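Long-range contacts in homoaconitase large subunit (Methanocaldococcus jannaschii, PDB 4KP2), which works with a small subunit as an iron-sulfur hydro-lyase that dehydrates (R)-homocitrate to cis-homoaconitate and hydrates this to homoisocitrate: residues 22-31 with 269-280; 115-125 with 352-360. All blocks are in the same frame, centred on the assembly; numbering follows the deposited sequence.

How the contacts relate
Contact 1 (22-31 with 269-280) lies at the periphery, its centre about 23 Å from that of the chain, whereas contact 2 (115-125 with 352-360) is buried, about 12 Å from it. The two share no helix or strand, and their nearest atoms are about 15 Å apart. Contact 1 lays the N-terminal helix along an irregular strand-like segment: its middle is aliphatic, and lysines at the margins supply the direct side-chain bonds. Contact 2 instead joins the N-terminal ends of two helices, each following a strand of a different parallel sheet, through backbone hydrogen bonds and a buried serine-carboxylate pair, with an isoleucine of the contact beside two predicted cluster cysteines.

Contact 1: residues 22-31 with 269-280; sequences MTLVEKILSK and ERITVNRDEANY
Leu24, Lys27 and Ile28, on one side of the N-terminal helix, meet Ile271 and Val273 of an extended segment that leads from helix 260-267 to strand 282-286. This packs the start of the alpha-beta-alpha fold against a peripheral connection, with Thr23 and Tyr280 both reaching Thr175 of strand 167-180.

The apolar part centres on Ile271, the residue with most surface covered in this contact. Its CG2 lies 3.6 Å from Lys27 CB and also touches Leu24 CD1, while CD1 reaches Ile28 CA at 3.9 Å. Leu24 has CG anti to the backbone N (chi1 -178°), which carries CD1 to Ile271 CG2. Val273 crosses the Leu24 side chain at about a right angle and sets CG2 3.7 Å from Leu24 CB. Thr23 CG2 comes obliquely to the Tyr280 ring, 3.8 Å from its CD1, and Ala278 CB rests on Met22 O.

Polar bonds lie mostly at the margins. The Lys27 chain is extended beyond CG and runs past Ile271 in the opposite direction, placing NZ 2.8 Å from Thr272 O, almost straight in front of the carbonyl (C=O...N 163°). At the far end, Lys31 crosses Glu269 and makes a salt bridge, Lys31 NZ 3.3 Å from Glu269 OE1, whose hydrogen bond is weak; bends at chi3 and chi4 turn the ammonium to that carboxylate. A water accepts from N of Met22, the first modelled residue.

At the N-terminal end of the helix, Thr23 and Glu26 form a capping box. The Glu26 N-H bonds to Thr23 OG1, and the return bond from Thr23 N to Glu26 OE1 is weak. Glu26 O, in turn, accepts from Ser30 N and Ser30 OG, a turn later, which approach from opposite faces of its carbonyl plane.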
loop_
_atom_site.group_PDB
_atom_site.type_symbol
_atom_site.label_atom_id
_atom_site.label_comp_id
_atom_site.label_asym_id
_atom_site.label_seq_id
_atom_site.Cartn_x
_atom_site.Cartn_y
_atom_site.Cartn_z
ATOM N N MET A 22 -21.767 32.316 -27.664
ATOM C CA MET A 22 -21.003 31.103 -27.920
ATOM C C MET A 22 -20.294 30.647 -26.650
ATOM O O MET A 22 -19.395 31.325 -26.151
ATOM C CB MET A 22 -19.989 31.340 -29.039
ATOM C CG MET A 22 -19.485 30.072 -29.702
ATOM S SD MET A 22 -18.416 30.425 -31.109
ATOM C CE MET A 22 -18.171 28.778 -31.764
ATOM N N THR A 23 -20.707 29.494 -26.132
ATOM C CA THR A 23 -20.145 28.961 -24.899
ATOM C C THR A 23 -18.701 28.518 -25.091
ATOM O O THR A 23 -18.201 28.462 -26.216
ATOM C CB THR A 23 -20.971 27.773 -24.375
ATOM O OG1 THR A 23 -20.892 26.685 -25.304
ATOM C CG2 THR A 23 -22.428 28.177 -24.196
ATOM N N LEU A 24 -18.036 28.207 -23.984
ATOM C CA LEU A 24 -16.648 27.765 -24.021
ATOM C C LEU A 24 -16.518 26.443 -24.767
ATOM O O LEU A 24 -15.628 26.277 -25.599
ATOM C CB LEU A 24 -16.093 27.630 -22.603
ATOM C CG LEU A 24 -14.629 27.206 -22.482
ATOM C CD1 LEU A 24 -13.734 28.143 -23.276
ATOM C CD2 LEU A 24 -14.214 27.179 -21.023
ATOM N N VAL A 25 -17.413 25.510 -24.462
ATOM C CA VAL A 25 -17.435 24.212 -25.127
ATOM C C VAL A 25 -17.624 24.368 -26.634
ATOM O O VAL A 25 -16.924 23.734 -27.424
ATOM C CB VAL A 25 -18.545 23.309 -24.553
ATOM C CG1 VAL A 25 -18.771 22.099 -25.445
ATOM C CG2 VAL A 25 -18.193 22.880 -23.137
ATOM N N GLU A 26 -18.563 25.225 -27.023
ATOM C CA GLU A 26 -18.823 25.488 -28.433
ATOM C C GLU A 26 -17.601 26.074 -29.133
ATOM O O GLU A 26 -17.335 25.762 -30.292
ATOM C CB GLU A 26 -20.022 26.424 -28.598
ATOM C CG GLU A 26 -21.364 25.763 -28.345
ATOM C CD GLU A 26 -22.523 26.726 -28.501
ATOM O OE1 GLU A 26 -22.273 27.946 -28.605
ATOM O OE2 GLU A 26 -23.683 26.264 -28.523
ATOM N N LYS A 27 -16.860 26.920 -28.425
ATOM C CA LYS A 27 -15.657 27.524 -28.985
ATOM C C LYS A 27 -14.515 26.521 -29.097
ATOM O O LYS A 27 -13.737 26.562 -30.050
ATOM C CB LYS A 27 -15.216 28.732 -28.157
ATOM C CG LYS A 27 -16.055 29.975 -28.382
ATOM C CD LYS A 27 -15.385 31.201 -27.787
ATOM C CE LYS A 27 -16.131 32.468 -28.167
ATOM N NZ LYS A 27 -15.428 33.690 -27.693
ATOM N N ILE A 28 -14.418 25.624 -28.122
ATOM C CA ILE A 28 -13.376 24.603 -28.123
ATOM C C ILE A 28 -13.590 23.604 -29.258
ATOM O O ILE A 28 -12.651 23.250 -29.973
ATOM C CB ILE A 28 -13.321 23.850 -26.778
ATOM C CG1 ILE A 28 -12.873 24.789 -25.658
ATOM C CG2 ILE A 28 -12.373 22.667 -26.864
ATOM C CD1 ILE A 28 -12.953 24.171 -24.277
ATOM N N LEU A 29 -14.832 23.162 -29.424
ATOM C CA LEU A 29 -15.162 22.165 -30.434
ATOM C C LEU A 29 -15.107 22.731 -31.850
ATOM O O LEU A 29 -14.760 22.022 -32.795
ATOM C CB LEU A 29 -16.543 21.565 -30.159
ATOM C CG LEU A 29 -16.685 20.779 -28.854
ATOM C CD1 LEU A 29 -18.099 20.250 -28.704
ATOM C CD2 LEU A 29 -15.679 19.644 -28.809
ATOM N N SER A 30 -15.445 24.008 -31.993
ATOM C CA SER A 30 -15.455 24.647 -33.306
ATOM C C SER A 30 -14.052 24.790 -33.887
ATOM O O SER A 30 -13.825 24.491 -35.059
ATOM C CB SER A 30 -16.140 26.013 -33.240
ATOM O OG SER A 30 -17.520 25.869 -32.957
ATOM N N LYS A 31 -13.116 25.249 -33.063
ATOM C CA LYS A 31 -11.727 25.386 -33.483
ATOM C C LYS A 31 -11.129 24.018 -33.789
ATOM O O LYS A 31 -10.330 23.865 -34.715
ATOM C CB LYS A 31 -10.906 26.095 -32.403
ATOM C CG LYS A 31 -9.401 25.987 -32.598
ATOM C CD LYS A 31 -8.642 26.829 -31.586
ATOM C CE LYS A 31 -8.743 28.308 -31.921
ATOM N NZ LYS A 31 -8.134 28.607 -33.249
ATOM N N GLU A 269 -3.429 30.598 -29.109
ATOM C CA GLU A 269 -4.593 29.757 -29.338
ATOM C C GLU A 269 -5.523 29.806 -28.131
ATOM O O GLU A 269 -6.384 28.942 -27.965
ATOM C CB GLU A 269 -4.165 28.316 -29.614
ATOM C CG GLU A 269 -3.176 28.170 -30.761
ATOM C CD GLU A 269 -3.769 28.554 -32.104
ATOM O OE1 GLU A 269 -5.006 28.476 -32.257
ATOM O OE2 GLU A 269 -2.995 28.935 -33.007
ATOM N N ARG A 270 -5.341 30.822 -27.294
ATOM C CA ARG A 270 -6.155 30.987 -26.095
ATOM C C ARG A 270 -7.611 31.275 -26.444
ATOM O O ARG A 270 -7.902 32.093 -27.317
ATOM C CB ARG A 270 -5.591 32.107 -25.216
ATOM C CG ARG A 270 -6.412 32.393 -23.966
ATOM C CD ARG A 270 -5.748 33.446 -23.093
ATOM N NE ARG A 270 -6.562 33.788 -21.931
ATOM C CZ ARG A 270 -6.184 34.626 -20.971
ATOM N NH1 ARG A 270 -4.994 35.212 -21.029
ATOM N NH2 ARG A 270 -6.996 34.878 -19.953
ATOM N N ILE A 271 -8.522 30.592 -25.757
ATOM C CA ILE A 271 -9.949 30.768 -25.990
ATOM C C ILE A 271 -10.636 31.435 -24.801
ATOM O O ILE A 271 -10.633 30.905 -23.691
ATOM C CB ILE A 271 -10.637 29.426 -26.291
ATOM C CG1 ILE A 271 -10.067 28.815 -27.574
ATOM C CG2 ILE A 271 -12.140 29.616 -26.412
ATOM C CD1 ILE A 271 -10.742 27.528 -27.990
ATOM N N THR A 272 -11.226 32.601 -25.046
ATOM C CA THR A 272 -11.880 33.371 -23.996
ATOM C C THR A 272 -13.375 33.492 -24.275
ATOM O O THR A 272 -13.803 33.436 -25.427
ATOM C CB THR A 272 -11.268 34.779 -23.889
ATOM O OG1 THR A 272 -9.848 34.699 -24.062
ATOM C CG2 THR A 272 -11.578 35.406 -22.537
ATOM N N VAL A 273 -14.165 33.657 -23.219
ATOM C CA VAL A 273 -15.613 33.784 -23.347
ATOM C C VAL A 273 -16.111 35.117 -22.798
ATOM O O VAL A 273 -15.799 35.490 -21.668
ATOM C CB VAL A 273 -16.342 32.644 -22.610
ATOM C CG1 VAL A 273 -17.843 32.899 -22.572
ATOM C CG2 VAL A 273 -16.035 31.308 -23.264
ATOM N N ASN A 274 -16.890 35.831 -23.607
ATOM C CA ASN A 274 -17.486 37.091 -23.188
ATOM C C ASN A 274 -18.890 36.874 -22.630
ATOM O O ASN A 274 -19.672 36.089 -23.170
ATOM C CB ASN A 274 -17.527 38.069 -24.365
ATOM C CG ASN A 274 -17.736 39.512 -23.931
ATOM O OD1 ASN A 274 -18.372 39.789 -22.913
ATOM N ND2 ASN A 274 -17.205 40.442 -24.716
ATOM N N ARG A 275 -19.206 37.569 -21.543
ATOM C CA ARG A 275 -20.545 37.499 -20.970
ATOM C C ARG A 275 -21.630 38.048 -21.916
ATOM O O ARG A 275 -21.401 38.993 -22.671
ATOM C CB ARG A 275 -20.572 38.201 -19.606
ATOM C CG ARG A 275 -19.683 37.523 -18.571
ATOM C CD ARG A 275 -20.153 36.088 -18.351
ATOM N NE ARG A 275 -21.494 36.038 -17.758
ATOM C CZ ARG A 275 -22.146 34.913 -17.469
ATOM N NH1 ARG A 275 -23.363 34.948 -16.937
ATOM N NH2 ARG A 275 -21.582 33.743 -17.729
ATOM N N ASP A 276 -22.803 37.417 -21.873
ATOM C CA ASP A 276 -23.971 37.787 -22.680
ATOM C C ASP A 276 -23.811 37.573 -24.179
ATOM O O ASP A 276 -24.803 37.588 -24.923
ATOM C CB ASP A 276 -24.400 39.227 -22.400
ATOM C CG ASP A 276 -24.940 39.408 -20.995
ATOM O OD1 ASP A 276 -25.622 38.482 -20.496
ATOM O OD2 ASP A 276 -24.680 40.474 -20.391
ATOM N N GLU A 277 -22.567 37.401 -24.617
ATOM C CA GLU A 277 -22.294 36.970 -25.977
ATOM C C GLU A 277 -22.300 35.444 -25.999
ATOM O O GLU A 277 -22.134 34.821 -27.047
ATOM C CB GLU A 277 -20.953 37.517 -26.473
ATOM C CG GLU A 277 -21.000 38.917 -27.071
ATOM C CD GLU A 277 -19.613 39.463 -27.358
ATOM O OE1 GLU A 277 -18.661 38.659 -27.421
ATOM O OE2 GLU A 277 -19.473 40.695 -27.512
ATOM N N ALA A 278 -22.496 34.850 -24.826
ATOM C CA ALA A 278 -22.675 33.412 -24.709
ATOM C C ALA A 278 -23.994 33.094 -24.027
ATOM O O ALA A 278 -24.163 33.359 -22.840
ATOM C CB ALA A 278 -21.513 32.783 -23.951
ATOM N N ASN A 279 -24.920 32.514 -24.784
ATOM C CA ASN A 279 -26.220 32.112 -24.250
ATOM C C ASN A 279 -26.218 30.692 -23.692
ATOM O O ASN A 279 -26.075 29.716 -24.435
ATOM C CB ASN A 279 -27.309 32.260 -25.317
ATOM C CG ASN A 279 -28.704 32.065 -24.758
ATOM O OD1 ASN A 279 -28.933 32.219 -23.558
ATOM N ND2 ASN A 279 -29.647 31.726 -25.630
ATOM N N TYR A 280 -26.382 30.588 -22.378
ATOM C CA TYR A 280 -26.354 29.300 -21.705
ATOM C C TYR A 280 -27.765 28.753 -21.525
ATOM O O TYR A 280 -28.742 29.502 -21.578
ATOM C CB TYR A 280 -25.674 29.440 -20.342
ATOM C CG TYR A 280 -24.307 30.089 -20.399
ATOM C CD1 TYR A 280 -23.172 29.344 -20.693
ATOM C CD2 TYR A 280 -24.152 31.446 -20.158
ATOM C CE1 TYR A 280 -21.922 29.933 -20.746
ATOM C CE2 TYR A 280 -22.906 32.045 -20.208
ATOM C CZ TYR A 280 -21.795 31.283 -20.502
ATOM O OH TYR A 280 -20.553 31.873 -20.555
HETATM O O HOH W 1 -24.126 31.038 -26.624
#

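Contact 2: residues 115-125 with 352-360; sequences GEGICHQILAE and IPASKKVFL
Glu125 extends its carboxylate to Ser355, whose OG donates to Glu125 OE1 at 3.0 Å. The hydroxyl meets OE1 on the syn side, 26° out of the carboxylate plane. The side chain is extended beyond CG, and this length carries the acid to the start of helix 356-363. Its second oxygen, OE2, takes a bond on the anti side from Gln121 NE2, one turn earlier; the acceptor lies in the plane of the Gln121 amide, and Arg327 holds the other end of that amide through OE1. With an alanine in place of Glu125, Ser355 OG and Gln121 NE2 would probably lose the carboxylate that each of them bonds, and the amide would be held by Arg327 alone among the partners described.

Ser355 OG stands anti to its own backbone N (chi1 177°) and also accepts from Lys357 N, so one hydroxyl both N-caps helix 356-363 and grips Glu125. Helix 119-126 begins at the same junction with Ile118 as N-cap residue, and the axes of segments 119-125 and 356-360 lie at 85°. A single beta bridge of Gly117 with Ser355 ties together the connections following strands 111-112 and 348-351 of the two parallel sheets of the alpha-beta-alpha fold: Ile118 N donates to Ala354 O at 2.7 Å, and Lys356 N reaches Glu116 O from above its carbonyl plane. At Gly117 any CB would clash with Ser355 CA and Ala354 O.

Ile118 lays CD1 3.8 Å from Ala354 CB; its side chain is also about 4 Å from those of Cys323 and Cys383, predicted ligands of the [4Fe-4S] cluster. Lys356 runs alongside Glu116 in the same direction, Lys356 CD 3.7 Å from Glu116 OE1, whereas Lys357 slides past Glu125 the opposite way, and its ammonium forms a salt bridge with Glu255.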
loop_
_atom_site.group_PDB
_atom_site.type_symbol
_atom_site.label_atom_id
_atom_site.label_comp_id
_atom_site.label_asym_id
_atom_site.label_seq_id
_atom_site.Cartn_x
_atom_site.Cartn_y
_atom_site.Cartn_z
ATOM N N GLY A 115 2.495 2.762 -9.437
ATOM C CA GLY A 115 3.288 3.624 -8.582
ATOM C C GLY A 115 3.497 4.995 -9.193
ATOM O O GLY A 115 3.809 5.955 -8.489
ATOM N N GLU A 116 3.324 5.081 -10.508
ATOM C CA GLU A 116 3.476 6.344 -11.221
ATOM C C GLU A 116 2.415 7.348 -10.788
ATOM O O GLU A 116 2.659 8.556 -10.773
ATOM C CB GLU A 116 3.408 6.121 -12.733
ATOM C CG GLU A 116 4.616 5.398 -13.315
ATOM C CD GLU A 116 5.823 6.303 -13.469
ATOM O OE1 GLU A 116 5.683 7.527 -13.262
ATOM O OE2 GLU A 116 6.913 5.791 -13.799
ATOM N N GLY A 117 1.237 6.844 -10.435
ATOM C CA GLY A 117 0.174 7.691 -9.928
ATOM C C GLY A 117 -1.150 7.504 -10.641
ATOM O O GLY A 117 -1.267 6.693 -11.561
ATOM N N ILE A 118 -2.152 8.262 -10.205
ATOM C CA ILE A 118 -3.483 8.208 -10.794
ATOM C C ILE A 118 -3.435 8.644 -12.255
ATOM O O ILE A 118 -2.690 9.555 -12.614
ATOM C CB ILE A 118 -4.472 9.097 -10.013
ATOM C CG1 ILE A 118 -4.434 8.747 -8.525
ATOM C CG2 ILE A 118 -5.887 8.949 -10.554
ATOM C CD1 ILE A 118 -5.357 9.585 -7.680
ATOM N N CYS A 119 -4.226 7.975 -13.088
ATOM C CA CYS A 119 -4.265 8.233 -14.524
ATOM C C CYS A 119 -4.537 9.697 -14.862
ATOM O O CYS A 119 -3.875 10.275 -15.723
ATOM C CB CYS A 119 -5.321 7.348 -15.185
ATOM S SG CYS A 119 -7.000 7.597 -14.553
ATOM N N HIS A 120 -5.512 10.290 -14.184
ATOM C CA HIS A 120 -5.875 11.678 -14.439
ATOM C C HIS A 120 -4.803 12.639 -13.938
ATOM O O HIS A 120 -4.566 13.686 -14.541
ATOM C CB HIS A 120 -7.219 12.009 -13.793
ATOM C CG HIS A 120 -8.362 11.209 -14.339
ATOM N ND1 HIS A 120 -8.451 10.853 -15.664
ATOM C CD2 HIS A 120 -9.455 10.692 -13.731
ATOM C CE1 HIS A 120 -9.556 10.151 -15.856
ATOM N NE2 HIS A 120 -10.182 10.040 -14.700
ATOM N N GLN A 121 -4.159 12.281 -12.833
ATOM C CA GLN A 121 -3.105 13.112 -12.265
ATOM C C GLN A 121 -1.872 13.114 -13.164
ATOM O O GLN A 121 -1.262 14.158 -13.390
ATOM C CB GLN A 121 -2.738 12.634 -10.860
ATOM C CG GLN A 121 -1.711 13.509 -10.160
ATOM C CD GLN A 121 -2.217 14.915 -9.900
ATOM O OE1 GLN A 121 -3.418 15.137 -9.737
ATOM N NE2 GLN A 121 -1.300 15.876 -9.862
ATOM N N ILE A 122 -1.513 11.938 -13.669
ATOM C CA ILE A 122 -0.400 11.806 -14.603
ATOM C C ILE A 122 -0.689 12.585 -15.879
ATOM O O ILE A 122 0.178 13.281 -16.413
ATOM C CB ILE A 122 -0.141 10.329 -14.960
ATOM C CG1 ILE A 122 0.363 9.564 -13.736
ATOM C CG2 ILE A 122 0.862 10.215 -16.099
ATOM C CD1 ILE A 122 0.616 8.098 -13.999
ATOM N N LEU A 123 -1.925 12.471 -16.354
ATOM C CA LEU A 123 -2.353 13.136 -17.578
ATOM C C LEU A 123 -2.274 14.652 -17.430
ATOM O O LEU A 123 -1.973 15.366 -18.386
ATOM C CB LEU A 123 -3.781 12.716 -17.931
ATOM C CG LEU A 123 -4.069 12.363 -19.389
ATOM C CD1 LEU A 123 -3.125 11.272 -19.860
ATOM C CD2 LEU A 123 -5.514 11.921 -19.549
ATOM N N ALA A 124 -2.543 15.136 -16.222
ATOM C CA ALA A 124 -2.498 16.565 -15.938
ATOM C C ALA A 124 -1.068 17.042 -15.725
ATOM O O ALA A 124 -0.768 18.227 -15.878
ATOM C CB ALA A 124 -3.349 16.888 -14.721
ATOM N N GLU A 125 -0.185 16.115 -15.373
ATOM C CA GLU A 125 1.191 16.464 -15.041
ATOM C C GLU A 125 2.127 16.514 -16.242
ATOM O O GLU A 125 3.226 17.056 -16.141
ATOM C CB GLU A 125 1.760 15.493 -14.004
ATOM C CG GLU A 125 1.327 15.771 -12.579
ATOM C CD GLU A 125 1.944 14.801 -11.591
ATOM O OE1 GLU A 125 2.749 13.946 -12.018
ATOM O OE2 GLU A 125 1.623 14.892 -10.388
ATOM N N ILE A 352 -2.944 8.124 0.483
ATOM C CA ILE A 352 -2.378 7.747 -0.807
ATOM C C ILE A 352 -2.175 8.969 -1.695
ATOM O O ILE A 352 -3.143 9.581 -2.141
ATOM C CB ILE A 352 -3.286 6.754 -1.557
ATOM C CG1 ILE A 352 -3.512 5.491 -0.725
ATOM C CG2 ILE A 352 -2.684 6.401 -2.908
ATOM C CD1 ILE A 352 -4.383 4.464 -1.408
ATOM N N PRO A 353 -0.909 9.328 -1.958
ATOM C CA PRO A 353 -0.609 10.455 -2.847
ATOM C C PRO A 353 -1.107 10.183 -4.262
ATOM O O PRO A 353 -1.076 9.039 -4.712
ATOM C CB PRO A 353 0.922 10.526 -2.821
ATOM C CG PRO A 353 1.364 9.161 -2.403
ATOM C CD PRO A 353 0.311 8.674 -1.458
ATOM N N ALA A 354 -1.559 11.225 -4.951
ATOM C CA ALA A 354 -2.162 11.068 -6.270
ATOM C C ALA A 354 -1.148 10.713 -7.354
ATOM O O ALA A 354 -1.519 10.208 -8.414
ATOM C CB ALA A 354 -2.928 12.322 -6.655
ATOM N N SER A 355 0.129 10.972 -7.091
ATOM C CA SER A 355 1.158 10.735 -8.097
ATOM C C SER A 355 2.501 10.337 -7.499
ATOM O O SER A 355 2.683 10.343 -6.282
ATOM C CB SER A 355 1.335 11.971 -8.981
ATOM O OG SER A 355 2.383 11.782 -9.916
ATOM N N LYS A 356 3.435 9.982 -8.377
ATOM C CA LYS A 356 4.797 9.656 -7.979
ATOM C C LYS A 356 5.567 10.938 -7.693
ATOM O O LYS A 356 6.335 11.016 -6.734
ATOM C CB LYS A 356 5.492 8.865 -9.086
ATOM C CG LYS A 356 6.988 8.689 -8.891
ATOM C CD LYS A 356 7.610 7.975 -10.078
ATOM C CE LYS A 356 9.125 7.954 -9.985
ATOM N NZ LYS A 356 9.742 7.261 -11.150
ATOM N N LYS A 357 5.351 11.940 -8.538
ATOM C CA LYS A 357 5.984 13.241 -8.369
ATOM C C LYS A 357 5.509 13.895 -7.079
ATOM O O LYS A 357 6.308 14.448 -6.324
ATOM C CB LYS A 357 5.677 14.146 -9.561
ATOM C CG LYS A 357 6.315 15.520 -9.468
ATOM C CD LYS A 357 5.910 16.395 -10.641
ATOM C CE LYS A 357 6.373 15.799 -11.959
ATOM N NZ LYS A 357 5.958 16.637 -13.117
ATOM N N VAL A 358 4.204 13.823 -6.836
ATOM C CA VAL A 358 3.611 14.361 -5.617
ATOM C C VAL A 358 4.170 13.649 -4.390
ATOM O O VAL A 358 4.455 14.277 -3.371
ATOM C CB VAL A 358 2.074 14.226 -5.637
ATOM C CG1 VAL A 358 1.475 14.679 -4.314
ATOM C CG2 VAL A 358 1.490 15.022 -6.793
ATOM N N PHE A 359 4.332 12.334 -4.507
ATOM C CA PHE A 359 4.896 11.515 -3.440
ATOM C C PHE A 359 6.293 12.010 -3.076
ATOM O O PHE A 359 6.592 12.248 -1.906
ATOM C CB PHE A 359 4.966 10.052 -3.891
ATOM C CG PHE A 359 5.119 9.064 -2.763
ATOM C CD1 PHE A 359 5.215 9.486 -1.447
ATOM C CD2 PHE A 359 5.168 7.704 -3.028
ATOM C CE1 PHE A 359 5.359 8.573 -0.419
ATOM C CE2 PHE A 359 5.310 6.787 -2.005
ATOM C CZ PHE A 359 5.405 7.222 -0.698
ATOM N N LEU A 360 7.137 12.173 -4.089
ATOM C CA LEU A 360 8.532 12.550 -3.889
ATOM C C LEU A 360 8.700 13.916 -3.227
ATOM O O LEU A 360 9.456 14.056 -2.264
ATOM C CB LEU A 360 9.287 12.514 -5.218
ATOM C CG LEU A 360 9.587 11.119 -5.759
ATOM C CD1 LEU A 360 10.247 11.199 -7.126
ATOM C CD2 LEU A 360 10.471 10.369 -4.778
HETATM O O HOH W 2 4.638 14.342 -15.158
#